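Local coordinates for capsular polysaccharide biosynthesis protein (PDB 1XPJ) that is of unknown function but probably has a haloacid dehalogenase-like hydrolase fold and may act in capsular polysaccharide biosynthesis, at residues D19-L24 / L66-E71; E31-Y36 / F41-S46; R52-E55 / G59-N62. All coordinates share one frame; numbering follows the deposited sequence. Where two conformers were deposited one is given.

Interaction 1: residues D19-L24 / L66-E71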
ATOM      1  N   ASP A  19      10.644  23.548  -7.174  1.00 22.21           N
ATOM      2  CA  ASP A  19      10.436  23.831  -5.752  1.00 21.42           C
ATOM      3  C   ASP A  19       8.952  23.664  -5.391  1.00 20.96           C
ATOM      4  O   ASP A  19       8.157  24.575  -5.611  1.00 20.39           O
ATOM      5  CB  ASP A  19      10.931  25.257  -5.432  1.00 21.17           C
ATOM      6  CG  ASP A  19      10.868  25.599  -3.941  1.00 20.64           C
ATOM      7  OD1 ASP A  19      10.433  24.756  -3.117  1.00 19.34           O
ATOM      8  OD2 ASP A  19      11.223  26.710  -3.507  1.00 16.80           O
ATOM      9  N   TYR A  20       8.581  22.503  -4.843  1.00 20.91           N
ATOM     10  CA  TYR A  20       7.171  22.250  -4.483  1.00 21.23           C
ATOM     11  C   TYR A  20       6.572  23.192  -3.403  1.00 21.19           C
ATOM     12  O   TYR A  20       5.382  23.482  -3.435  1.00 21.42           O
ATOM     13  CB  TYR A  20       6.922  20.776  -4.124  1.00 21.31           C
ATOM     14  CG  TYR A  20       7.183  19.794  -5.253  1.00 22.57           C
ATOM     15  CD1 TYR A  20       6.562  19.941  -6.519  1.00 22.89           C
ATOM     16  CD2 TYR A  20       8.039  18.717  -5.064  1.00 21.99           C
ATOM     17  CE1 TYR A  20       6.797  19.046  -7.542  1.00 21.45           C
ATOM     18  CE2 TYR A  20       8.280  17.815  -6.090  1.00 23.63           C
ATOM     19  CZ  TYR A  20       7.655  17.981  -7.318  1.00 23.15           C
ATOM     20  OH  TYR A  20       7.923  17.074  -8.313  1.00 24.06           O
ATOM     21  N   ARG A  21       7.386  23.662  -2.457  1.00 21.42           N
ATOM     22  CA  ARG A  21       7.043  24.694  -1.500  1.00 21.41           C
ATOM     23  C   ARG A  21       6.392  25.908  -2.142  1.00 21.12           C
ATOM     24  O   ARG A  21       5.459  26.470  -1.640  1.00 21.06           O
ATOM     25  CB  ARG A  21       8.282  25.098  -0.716  1.00 21.45           C
ATOM     26  CG  ARG A  21       8.004  25.016   0.785  1.00 22.27           C
ATOM     27  CD  ARG A  21       9.136  25.580   1.632  1.00 23.28           C
ATOM     28  NE  ARG A  21      10.000  24.501   2.109  1.00 25.25           N
ATOM     29  CZ  ARG A  21       9.473  23.646   3.001  1.00 26.25           C
ATOM     30  NH1 ARG A  21       8.209  23.779   3.374  1.00 26.29           N
ATOM     31  NH2 ARG A  21      10.262  22.759   3.615  1.00 26.86           N
ATOM     32  N   ASN A  22       6.956  26.343  -3.267  1.00 20.62           N
ATOM     33  CA  ASN A  22       6.619  27.615  -3.877  1.00 20.06           C
ATOM     34  C   ASN A  22       5.923  27.537  -5.239  1.00 20.10           C
ATOM     35  O   ASN A  22       5.831  28.510  -5.976  1.00 19.60           O
ATOM     36  CB  ASN A  22       7.943  28.388  -3.974  1.00 19.47           C
ATOM     37  CG  ASN A  22       8.338  28.867  -2.599  1.00 19.02           C
ATOM     38  OD1 ASN A  22       7.652  29.688  -1.984  1.00 17.86           O
ATOM     39  ND2 ASN A  22       9.466  28.335  -2.100  1.00 18.63           N
ATOM     40  N   VAL A  23       5.407  26.323  -5.495  1.00 20.22           N
ATOM     41  CA  VAL A  23       4.692  26.242  -6.798  1.00 20.54           C
ATOM     42  C   VAL A  23       3.311  27.006  -6.823  1.00 20.74           C
ATOM     43  O   VAL A  23       2.586  27.158  -5.851  1.00 20.58           O
ATOM     44  CB  VAL A  23       4.640  24.735  -7.133  1.00 20.68           C
ATOM     45  CG1 VAL A  23       3.472  24.054  -6.471  1.00 19.70           C
ATOM     46  CG2 VAL A  23       4.587  24.493  -8.623  1.00 20.61           C
ATOM     47  N   LEU A  24       2.976  27.616  -7.998  1.00 21.19           N
ATOM     48  CA  LEU A  24       1.739  28.374  -8.104  1.00 21.62           C
ATOM     49  C   LEU A  24       0.508  27.445  -8.240  1.00 21.62           C
ATOM     50  O   LEU A  24       0.581  26.402  -8.838  1.00 21.78           O
ATOM     51  CB  LEU A  24       1.791  29.251  -9.339  1.00 21.14           C
ATOM     52  CG  LEU A  24       2.826  30.381  -9.297  1.00 23.02           C
ATOM     53  CD1 LEU A  24       2.914  31.192 -10.597  1.00 22.25           C
ATOM     54  CD2 LEU A  24       2.533  31.399  -8.190  1.00 24.12           C
ATOM     55  N   LEU A  66       5.491  14.313   2.210  1.00 23.12           N
ATOM     56  CA  LEU A  66       4.195  14.594   2.855  1.00 23.00           C
ATOM     57  C   LEU A  66       4.123  15.935   3.581  1.00 22.56           C
ATOM     58  O   LEU A  66       3.164  16.665   3.349  1.00 23.96           O
ATOM     59  CB  LEU A  66       3.719  13.451   3.760  1.00 22.45           C
ATOM     60  CG  LEU A  66       2.545  12.605   3.242  1.00 25.14           C
ATOM     61  CD1 LEU A  66       2.299  11.403   4.194  1.00 24.24           C
ATOM     62  CD2 LEU A  66       1.218  13.405   3.049  1.00 23.05           C
ATOM     63  N   PRO A  67       5.091  16.287   4.437  1.00 21.79           N
ATOM     64  CA  PRO A  67       5.070  17.607   5.089  1.00 21.71           C
ATOM     65  C   PRO A  67       4.872  18.781   4.129  1.00 21.49           C
ATOM     66  O   PRO A  67       4.021  19.620   4.413  1.00 22.11           O
ATOM     67  CB  PRO A  67       6.438  17.693   5.785  1.00 21.19           C
ATOM     68  CG  PRO A  67       6.794  16.263   6.047  1.00 21.66           C
ATOM     69  CD  PRO A  67       6.253  15.488   4.870  1.00 21.50           C
ATOM     70  N   ILE A  68       5.604  18.821   3.019  1.00 21.52           N
ATOM     71  CA  ILE A  68       5.523  19.925   2.062  1.00 21.44           C
ATOM     72  C   ILE A  68       4.198  19.972   1.322  1.00 22.13           C
ATOM     73  O   ILE A  68       3.712  21.056   1.011  1.00 22.42           O
ATOM     74  CB  ILE A  68       6.719  19.896   1.076  1.00 21.35           C
ATOM     75  CG1 ILE A  68       7.935  20.524   1.743  1.00 20.77           C
ATOM     76  CG2 ILE A  68       6.417  20.647  -0.235  1.00 20.25           C
ATOM     77  CD1 ILE A  68       9.255  20.080   1.148  1.00 21.64           C
ATOM     78  N   ILE A  69       3.605  18.803   1.065  1.00 22.45           N
ATOM     79  CA  ILE A  69       2.272  18.747   0.481  1.00 22.49           C
ATOM     80  C   ILE A  69       1.238  19.399   1.406  1.00 22.94           C
ATOM     81  O   ILE A  69       0.481  20.277   0.981  1.00 23.28           O
ATOM     82  CB  ILE A  69       1.868  17.296   0.164  1.00 22.77           C
ATOM     83  CG1 ILE A  69       2.731  16.723  -0.962  1.00 21.01           C
ATOM     84  CG2 ILE A  69       0.345  17.184  -0.139  1.00 21.42           C
ATOM     85  CD1 ILE A  69       2.581  15.218  -1.116  1.00 20.67           C
ATOM     86  N   THR A  70       1.201  18.969   2.662  1.00 22.69           N
ATOM     87  CA  THR A  70       0.181  19.461   3.582  1.00 22.36           C
ATOM     88  C   THR A  70       0.341  20.954   3.809  1.00 22.36           C
ATOM     89  O   THR A  70      -0.619  21.708   3.698  1.00 22.77           O
ATOM     90  CB  THR A  70       0.204  18.674   4.912  1.00 22.19           C
ATOM     91  OG1 THR A  70       1.315  19.089   5.712  0.50 21.41           O
ATOM     92  CG2 THR A  70       0.441  17.186   4.658  0.50 22.37           C
ATOM     93  N   GLU A  71       1.566  21.371   4.102  1.00 22.57           N
ATOM     94  CA  GLU A  71       1.895  22.787   4.233  1.00 22.74           C
ATOM     95  C   GLU A  71       1.367  23.597   3.037  1.00 22.21           C
ATOM     96  O   GLU A  71       0.755  24.587   3.204  1.00 22.07           O
ATOM     97  CB  GLU A  71       3.418  22.961   4.396  1.00 22.80           C
ATOM     98  CG  GLU A  71       3.824  24.423   4.583  0.50 23.59           C
ATOM     99  CD  GLU A  71       5.327  24.622   4.519  0.50 25.52           C
ATOM    100  OE1 GLU A  71       5.892  24.553   3.403  0.50 26.20           O
ATOM    101  OE2 GLU A  71       5.932  24.853   5.589  0.50 25.36           O
TER
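Arg21 reaches from the loop 19-24 over Ile68 to the carboxylate of Glu71, and the two charges pair at the surface as a salt bridge. NH1 lies only 2.4 Å from Glu71 OE1 with a bent N-H...O angle of 118°, and Glu71 has two conformations, so the detailed geometry of the bridge is doubtful. OE1 sits at the guanidinium edge, but the carboxylate plane is turned 59° from that of the guanidinium. The Arg21 chain bends at chi3 (-98°), which swings the guanidinium across Ile68: CG1 lies over one of its faces, 3.7 Å from NH1. Ile68 also sends CG2 to Tyr20 CB at 3.9 Å, joining the two loop residues through one apolar side chain.

Within the loop, Asn22 ND2 donates to Asp19 OD2 (2.8 Å), the acceptor being met from above the carboxylate plane. On the helix, Pro67 O takes Glu71 N and, in the conformer given, Thr70 OG1. Outside both segments, Tyr20 OH bonds a tartrate, probably from the crystallisation liquor, and Val23 O accepts from Trp72 NE1.

Tyr20 touches Asp9 of a motif consistent with the HAD DxDx(T/V) signature, so the loop probably borders the active-site region. The contact lays this loop, between strand 3-6 and helix 27-38, against the first turns of helix 66-75, whose Leu66 and Thr70 pack on strand 82-85.

Interaction 2: residues E31-Y36 / F41-S46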
ATOM      1  N   GLU A  31     -11.002  26.360  -6.532  1.00 23.44           N
ATOM      2  CA  GLU A  31     -12.317  26.949  -6.261  1.00 23.77           C
ATOM      3  C   GLU A  31     -13.447  25.959  -6.590  1.00 23.06           C
ATOM      4  O   GLU A  31     -14.445  25.857  -5.856  1.00 22.10           O
ATOM      5  CB  GLU A  31     -12.488  28.268  -7.026  1.00 23.78           C
ATOM      6  CG  GLU A  31     -13.770  29.045  -6.702  1.00 26.84           C
ATOM      7  CD  GLU A  31     -13.862  29.518  -5.245  1.00 29.10           C
ATOM      8  OE1 GLU A  31     -12.812  29.745  -4.603  1.00 29.32           O
ATOM      9  OE2 GLU A  31     -14.996  29.669  -4.740  1.00 30.10           O
ATOM     10  N   GLN A  32     -13.271  25.212  -7.677  1.00 22.56           N
ATOM     11  CA  GLN A  32     -14.246  24.188  -8.021  1.00 22.76           C
ATOM     12  C   GLN A  32     -14.284  23.057  -6.966  1.00 22.63           C
ATOM     13  O   GLN A  32     -15.356  22.549  -6.647  1.00 22.56           O
ATOM     14  CB  GLN A  32     -14.032  23.670  -9.443  1.00 22.37           C
ATOM     15  CG  GLN A  32     -15.205  22.856  -9.983  1.00 24.02           C
ATOM     16  CD  GLN A  32     -16.338  23.706 -10.542  1.00 24.49           C
ATOM     17  OE1 GLN A  32     -16.892  24.547  -9.843  1.00 27.00           O
ATOM     18  NE2 GLN A  32     -16.682  23.485 -11.803  1.00 24.66           N
ATOM     19  N   LEU A  33     -13.126  22.699  -6.409  1.00 22.36           N
ATOM     20  CA  LEU A  33     -13.054  21.728  -5.312  1.00 22.49           C
ATOM     21  C   LEU A  33     -13.901  22.184  -4.120  1.00 22.67           C
ATOM     22  O   LEU A  33     -14.574  21.371  -3.484  1.00 23.11           O
ATOM     23  CB  LEU A  33     -11.597  21.494  -4.866  1.00 22.05           C
ATOM     24  CG  LEU A  33     -11.024  20.100  -4.656  0.50 22.58           C
ATOM     25  CD1 LEU A  33     -11.464  19.154  -5.759  0.50 23.04           C
ATOM     26  CD2 LEU A  33      -9.507  20.187  -4.610  0.50 21.69           C
ATOM     27  N   ARG A  34     -13.859  23.482  -3.821  1.00 22.65           N
ATOM     28  CA  ARG A  34     -14.661  24.072  -2.735  1.00 22.47           C
ATOM     29  C   ARG A  34     -16.180  23.913  -2.963  1.00 22.44           C
ATOM     30  O   ARG A  34     -16.938  23.618  -2.025  1.00 22.49           O
ATOM     31  CB  ARG A  34     -14.316  25.557  -2.560  1.00 22.36           C
ATOM     32  CG  ARG A  34     -12.944  25.835  -1.961  0.50 22.49           C
ATOM     33  CD  ARG A  34     -12.861  27.149  -1.196  0.50 22.27           C
ATOM     34  NE  ARG A  34     -11.483  27.494  -0.858  0.50 22.92           N
ATOM     35  CZ  ARG A  34     -10.711  28.315  -1.566  0.50 23.30           C
ATOM     36  NH1 ARG A  34     -11.170  28.896  -2.667  0.50 22.63           N
ATOM     37  NH2 ARG A  34      -9.470  28.554  -1.174  0.50 23.60           N
ATOM     38  N   GLU A  35     -16.619  24.119  -4.205  1.00 21.90           N
ATOM     39  CA  GLU A  35     -18.034  24.001  -4.553  1.00 21.39           C
ATOM     40  C   GLU A  35     -18.513  22.555  -4.422  1.00 20.73           C
ATOM     41  O   GLU A  35     -19.621  22.310  -3.942  1.00 20.01           O
ATOM     42  CB  GLU A  35     -18.305  24.511  -5.970  1.00 21.81           C
ATOM     43  CG  GLU A  35     -18.014  25.990  -6.149  0.50 22.11           C
ATOM     44  CD  GLU A  35     -19.230  26.786  -6.585  0.50 23.85           C
ATOM     45  OE1 GLU A  35     -19.063  27.691  -7.435  0.50 24.55           O
ATOM     46  OE2 GLU A  35     -20.349  26.521  -6.078  0.50 24.01           O
ATOM     47  N   TYR A  36     -17.675  21.609  -4.852  1.00 19.52           N
ATOM     48  CA  TYR A  36     -17.981  20.190  -4.701  1.00 19.29           C
ATOM     49  C   TYR A  36     -17.981  19.738  -3.239  1.00 19.24           C
ATOM     50  O   TYR A  36     -18.828  18.930  -2.843  1.00 19.04           O
ATOM     51  CB  TYR A  36     -17.040  19.316  -5.539  1.00 19.04           C
ATOM     52  CG  TYR A  36     -17.467  19.198  -6.986  1.00 19.03           C
ATOM     53  CD1 TYR A  36     -17.257  20.256  -7.887  1.00 16.92           C
ATOM     54  CD2 TYR A  36     -18.070  18.034  -7.464  1.00 17.85           C
ATOM     55  CE1 TYR A  36     -17.641  20.165  -9.203  1.00 16.26           C
ATOM     56  CE2 TYR A  36     -18.457  17.934  -8.799  1.00 18.61           C
ATOM     57  CZ  TYR A  36     -18.234  19.006  -9.659  1.00 16.95           C
ATOM     58  OH  TYR A  36     -18.605  18.926 -10.967  1.00 16.98           O
ATOM     59  N   PHE A  41     -19.246  16.167  -1.342  1.00 20.18           N
ATOM     60  CA  PHE A  41     -18.153  15.328  -1.850  1.00 20.12           C
ATOM     61  C   PHE A  41     -16.945  15.387  -0.927  1.00 21.15           C
ATOM     62  O   PHE A  41     -16.525  16.471  -0.524  1.00 21.71           O
ATOM     63  CB  PHE A  41     -17.661  15.824  -3.212  1.00 19.21           C
ATOM     64  CG  PHE A  41     -18.542  15.465  -4.367  1.00 17.91           C
ATOM     65  CD1 PHE A  41     -18.233  14.372  -5.182  1.00 17.18           C
ATOM     66  CD2 PHE A  41     -19.652  16.237  -4.680  1.00 15.39           C
ATOM     67  CE1 PHE A  41     -19.046  14.038  -6.279  1.00 15.01           C
ATOM     68  CE2 PHE A  41     -20.465  15.917  -5.770  1.00 15.24           C
ATOM     69  CZ  PHE A  41     -20.165  14.816  -6.566  1.00 15.31           C
ATOM     70  N   GLU A  42     -16.356  14.228  -0.645  1.00 22.07           N
ATOM     71  CA  GLU A  42     -15.098  14.136   0.070  1.00 23.05           C
ATOM     72  C   GLU A  42     -13.950  14.338  -0.912  1.00 23.64           C
ATOM     73  O   GLU A  42     -14.024  13.858  -2.051  1.00 24.08           O
ATOM     74  CB  GLU A  42     -14.970  12.765   0.726  1.00 23.52           C
ATOM     75  CG  GLU A  42     -16.033  12.459   1.781  1.00 25.65           C
ATOM     76  CD  GLU A  42     -16.072  10.976   2.154  1.00 28.83           C
ATOM     77  OE1 GLU A  42     -14.984  10.389   2.367  1.00 30.03           O
ATOM     78  OE2 GLU A  42     -17.182  10.387   2.225  1.00 29.32           O
ATOM     79  N   ILE A  43     -12.891  15.036  -0.488  1.00 23.24           N
ATOM     80  CA  ILE A  43     -11.779  15.334  -1.386  1.00 23.21           C
ATOM     81  C   ILE A  43     -10.532  14.514  -1.013  1.00 23.46           C
ATOM     82  O   ILE A  43      -9.988  14.663   0.094  1.00 23.75           O
ATOM     83  CB  ILE A  43     -11.427  16.851  -1.349  1.00 23.10           C
ATOM     84  CG1 ILE A  43     -12.673  17.771  -1.458  1.00 22.84           C
ATOM     85  CG2 ILE A  43     -10.281  17.166  -2.334  1.00 22.41           C
ATOM     86  CD1 ILE A  43     -13.366  17.851  -2.794  1.00 21.24           C
ATOM     87  N   VAL A  44     -10.062  13.684  -1.940  1.00 23.41           N
ATOM     88  CA  VAL A  44      -8.874  12.856  -1.703  1.00 23.05           C
ATOM     89  C   VAL A  44      -7.736  13.295  -2.635  1.00 23.41           C
ATOM     90  O   VAL A  44      -7.829  13.138  -3.853  1.00 24.27           O
ATOM     91  CB  VAL A  44      -9.177  11.340  -1.914  1.00 23.10           C
ATOM     92  CG1 VAL A  44      -7.908  10.489  -1.755  1.00 22.96           C
ATOM     93  CG2 VAL A  44     -10.291  10.844  -0.964  1.00 21.79           C
ATOM     94  N   ILE A  45      -6.673  13.848  -2.070  1.00 23.05           N
ATOM     95  CA  ILE A  45      -5.504  14.182  -2.847  1.00 23.68           C
ATOM     96  C   ILE A  45      -4.672  12.894  -2.977  1.00 24.07           C
ATOM     97  O   ILE A  45      -4.321  12.272  -1.976  1.00 24.58           O
ATOM     98  CB  ILE A  45      -4.681  15.322  -2.162  1.00 23.92           C
ATOM     99  CG1 ILE A  45      -5.577  16.455  -1.644  1.00 23.92           C
ATOM    100  CG2 ILE A  45      -3.545  15.824  -3.072  1.00 24.30           C
ATOM    101  CD1 ILE A  45      -6.328  17.251  -2.683  1.00 24.06           C
ATOM    102  N   SER A  46      -4.388  12.491  -4.211  1.00 23.98           N
ATOM    103  CA  SER A  46      -3.689  11.248  -4.502  1.00 24.02           C
ATOM    104  C   SER A  46      -2.563  11.630  -5.425  1.00 23.50           C
ATOM    105  O   SER A  46      -2.816  12.241  -6.453  1.00 24.57           O
ATOM    106  CB  SER A  46      -4.643  10.312  -5.236  1.00 24.22           C
ATOM    107  OG  SER A  46      -4.304   8.953  -5.060  1.00 26.64           O
TER
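Tyr36 on helix 27-38 and Phe41, at the head of segment 41-46, meet through both backbone and rings. Followed outward, Tyr36 first brings CB to 4.1 Å from Phe41 CD2. Its CG is anti to the carbonyl carbon (chi1 -83°), a torsion that carries the ring alongside Phe41, the two side chains pointing the same way. CD2 makes the closest ring approach, 3.6 Å from Phe41 CE2, and lies over one Phe41 face toward the rim. CE2 follows at 4.2 Å from both Phe41 CE2 and CZ. The planes stand at 65° with centroids 5.1 Å apart, so this is an edge-to-face pair with Tyr36 supplying the edge. Farther round, Tyr36 meets Phe107 and the helix 112-120 residues Leu112 and Ile115.

The backbone closes the same corner: Phe41 N donates to Tyr36 O at 3.2 Å, with an N-H...O angle of 154°. Farther along the strand, Leu33 packs on Ile43; in the conformer given its CG is 3.7 Å from Ile43 CD1 and close to CG2 as well, so both branches of the isoleucine are used.

All four touching residues are buried, and across the two segments one backbone bond accompanies otherwise apolar and aromatic packing. The chemistry is that of a hydrophobic core interface, here seating the helix of the beta-alpha-beta unit 3-6, 27-38, 42-47 on its strand.

Interaction 3: residues R52-E55 / G59-N62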
ATOM      1  N   ARG A  52       9.474   9.033  -8.467  1.00 23.26           N
ATOM      2  CA  ARG A  52      10.655   8.948  -9.327  1.00 24.05           C
ATOM      3  C   ARG A  52      11.917   9.098  -8.470  1.00 23.69           C
ATOM      4  O   ARG A  52      12.728   8.173  -8.399  1.00 23.71           O
ATOM      5  CB  ARG A  52      10.615   9.992 -10.447  1.00 23.41           C
ATOM      6  CG  ARG A  52      11.512   9.650 -11.610  1.00 27.08           C
ATOM      7  CD  ARG A  52      12.622  10.646 -11.878  1.00 29.66           C
ATOM      8  NE  ARG A  52      12.221  11.668 -12.840  1.00 31.64           N
ATOM      9  CZ  ARG A  52      13.037  12.200 -13.753  1.00 33.77           C
ATOM     10  NH1 ARG A  52      14.311  11.804 -13.837  1.00 33.26           N
ATOM     11  NH2 ARG A  52      12.577  13.130 -14.587  1.00 33.87           N
ATOM     12  N   THR A  53      12.044  10.248  -7.799  1.00 23.65           N
ATOM     13  CA  THR A  53      13.158  10.545  -6.893  1.00 23.66           C
ATOM     14  C   THR A  53      13.530   9.429  -5.920  1.00 23.23           C
ATOM     15  O   THR A  53      14.698   9.097  -5.771  1.00 23.06           O
ATOM     16  CB  THR A  53      12.870  11.843  -6.110  1.00 24.17           C
ATOM     17  OG1 THR A  53      12.930  12.952  -7.016  1.00 24.51           O
ATOM     18  CG2 THR A  53      13.995  12.149  -5.080  1.00 23.58           C
ATOM     19  N   TYR A  54      12.542   8.864  -5.239  1.00 23.23           N
ATOM     20  CA  TYR A  54      12.846   7.852  -4.228  1.00 23.23           C
ATOM     21  C   TYR A  54      12.711   6.422  -4.743  1.00 23.43           C
ATOM     22  O   TYR A  54      12.806   5.475  -3.971  1.00 23.81           O
ATOM     23  CB  TYR A  54      12.065   8.109  -2.923  1.00 22.76           C
ATOM     24  CG  TYR A  54      12.456   9.431  -2.292  1.00 23.03           C
ATOM     25  CD1 TYR A  54      13.797   9.697  -1.945  1.00 23.15           C
ATOM     26  CD2 TYR A  54      11.513  10.434  -2.081  1.00 21.65           C
ATOM     27  CE1 TYR A  54      14.172  10.922  -1.377  1.00 22.89           C
ATOM     28  CE2 TYR A  54      11.877  11.663  -1.518  1.00 23.22           C
ATOM     29  CZ  TYR A  54      13.205  11.900  -1.171  1.00 23.62           C
ATOM     30  OH  TYR A  54      13.561  13.114  -0.626  1.00 24.15           O
ATOM     31  N   GLU A  55      12.513   6.278  -6.053  1.00 23.85           N
ATOM     32  CA  GLU A  55      12.391   4.971  -6.711  1.00 24.46           C
ATOM     33  C   GLU A  55      11.299   4.096  -6.085  1.00 24.37           C
ATOM     34  O   GLU A  55      11.495   2.893  -5.868  1.00 24.77           O
ATOM     35  CB  GLU A  55      13.728   4.215  -6.703  1.00 24.36           C
ATOM     36  CG  GLU A  55      14.944   5.032  -7.129  1.00 25.56           C
ATOM     37  CD  GLU A  55      16.166   4.163  -7.329  1.00 26.42           C
ATOM     38  OE1 GLU A  55      16.368   3.706  -8.466  1.00 27.71           O
ATOM     39  OE2 GLU A  55      16.905   3.922  -6.349  1.00 26.23           O
ATOM     40  N   GLY A  59       8.435   4.875   2.211  1.00 22.48           N
ATOM     41  CA  GLY A  59       9.098   5.125   3.479  1.00 21.72           C
ATOM     42  C   GLY A  59       9.804   6.472   3.525  1.00 21.81           C
ATOM     43  O   GLY A  59       9.741   7.165   4.543  1.00 22.16           O
ATOM     44  N   LYS A  60      10.483   6.831   2.430  1.00 21.49           N
ATOM     45  CA  LYS A  60      11.124   8.139   2.264  1.00 20.77           C
ATOM     46  C   LYS A  60      10.106   9.227   1.914  1.00 20.91           C
ATOM     47  O   LYS A  60      10.177  10.337   2.437  1.00 21.73           O
ATOM     48  CB  LYS A  60      12.186   8.079   1.171  1.00 20.91           C
ATOM     49  CG  LYS A  60      13.589   7.744   1.672  0.50 20.71           C
ATOM     50  CD  LYS A  60      14.316   6.812   0.718  0.50 20.11           C
ATOM     51  CE  LYS A  60      15.847   6.972   0.810  0.50 20.11           C
ATOM     52  NZ  LYS A  60      16.397   6.685   2.170  0.50 18.82           N
ATOM     53  N   ILE A  61       9.162   8.916   1.028  1.00 20.34           N
ATOM     54  CA  ILE A  61       8.105   9.855   0.643  1.00 20.09           C
ATOM     55  C   ILE A  61       7.328  10.356   1.869  1.00 20.49           C
ATOM     56  O   ILE A  61       7.057  11.554   1.980  1.00 20.05           O
ATOM     57  CB  ILE A  61       7.171   9.223  -0.435  1.00 19.89           C
ATOM     58  CG1 ILE A  61       7.949   9.022  -1.744  1.00 20.33           C
ATOM     59  CG2 ILE A  61       5.943  10.084  -0.697  1.00 19.19           C
ATOM     60  CD1 ILE A  61       7.194   8.217  -2.788  1.00 18.73           C
ATOM     61  N   ASN A  62       7.016   9.446   2.799  1.00 21.11           N
ATOM     62  CA  ASN A  62       6.382   9.807   4.076  1.00 22.01           C
ATOM     63  C   ASN A  62       7.170  10.855   4.884  1.00 22.90           C
ATOM     64  O   ASN A  62       6.577  11.653   5.620  1.00 22.85           O
ATOM     65  CB  ASN A  62       6.142   8.555   4.943  1.00 21.58           C
ATOM     66  CG  ASN A  62       4.963   7.701   4.457  1.00 20.48           C
ATOM     67  OD1 ASN A  62       4.158   8.133   3.635  1.00 16.87           O
ATOM     68  ND2 ASN A  62       4.868   6.476   4.977  1.00 18.19           N
TER
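Tyr54 turns its ring against helix 58-64 from a type I beta turn spanning Arg52 to Glu55. The turn opens at Arg52, whose carbonyl O accepts Glu55 N at 3.0 Å, while its own N binds a tartrate, probably from the crystallisation liquor. Thr53 comes next; its OG1 also bonds tartrate, and its CG2 sits 3.8 Å above the centre of the Tyr54 ring.

Tyr54 itself carries the contact with the helix. With CG anti to the carbonyl carbon (chi1 -63°), the ring extends to Lys60, whose CB rests over the face opposite Thr53, so the ring is covered on both faces, by Thr53 CG2 and Lys60 CB. The lysine CB is 4.0 Å from the ring centroid and 20° off its normal, the geometry of a CH-pi contact, and its closest ring atom is CG at 3.7 Å. In the conformer given, the aliphatic part of Lys60 crosses the ring face, CD lying 4.0 Å from Tyr54 CD1, and the amine leads away. Obliquely to the same ring, Ile61 CG1 reaches CD2 at 3.8 Å. Glu55, whose N closes the turn, ends the segment.

Nearby, His64 meets the Tyr54 ring, and Asn62 ND2 bonds Ile83 O of a second subunit. The arrangement is a beta turn folded back on the helix that follows it, in the connection after strand 42-47 of a parallel, HAD-like sheet.

How the interactions relate
Along the chain interaction 2 closes before interaction 3 opens, and both fall between the two segments of interaction 1. Interactions 2 and 3 lie on opposite sides of the chain's centre, their own centres about 26 Å apart, while the centre of interaction 1 is about 18 Å from that of interaction 2 and about 15 Å from that of interaction 3. Interactions 1 and 3 touch where helix 58-64 passes into helix 66-75: Leu66 N probably bonds Ile61 O at 3.2 Å. Interaction 2 lies between helix 27-38 and the central strand 42-47 of the parallel sheet; interactions 1 and 3 instead pack loops that follow strands 3-6 and 42-47 against helices farther along the chain.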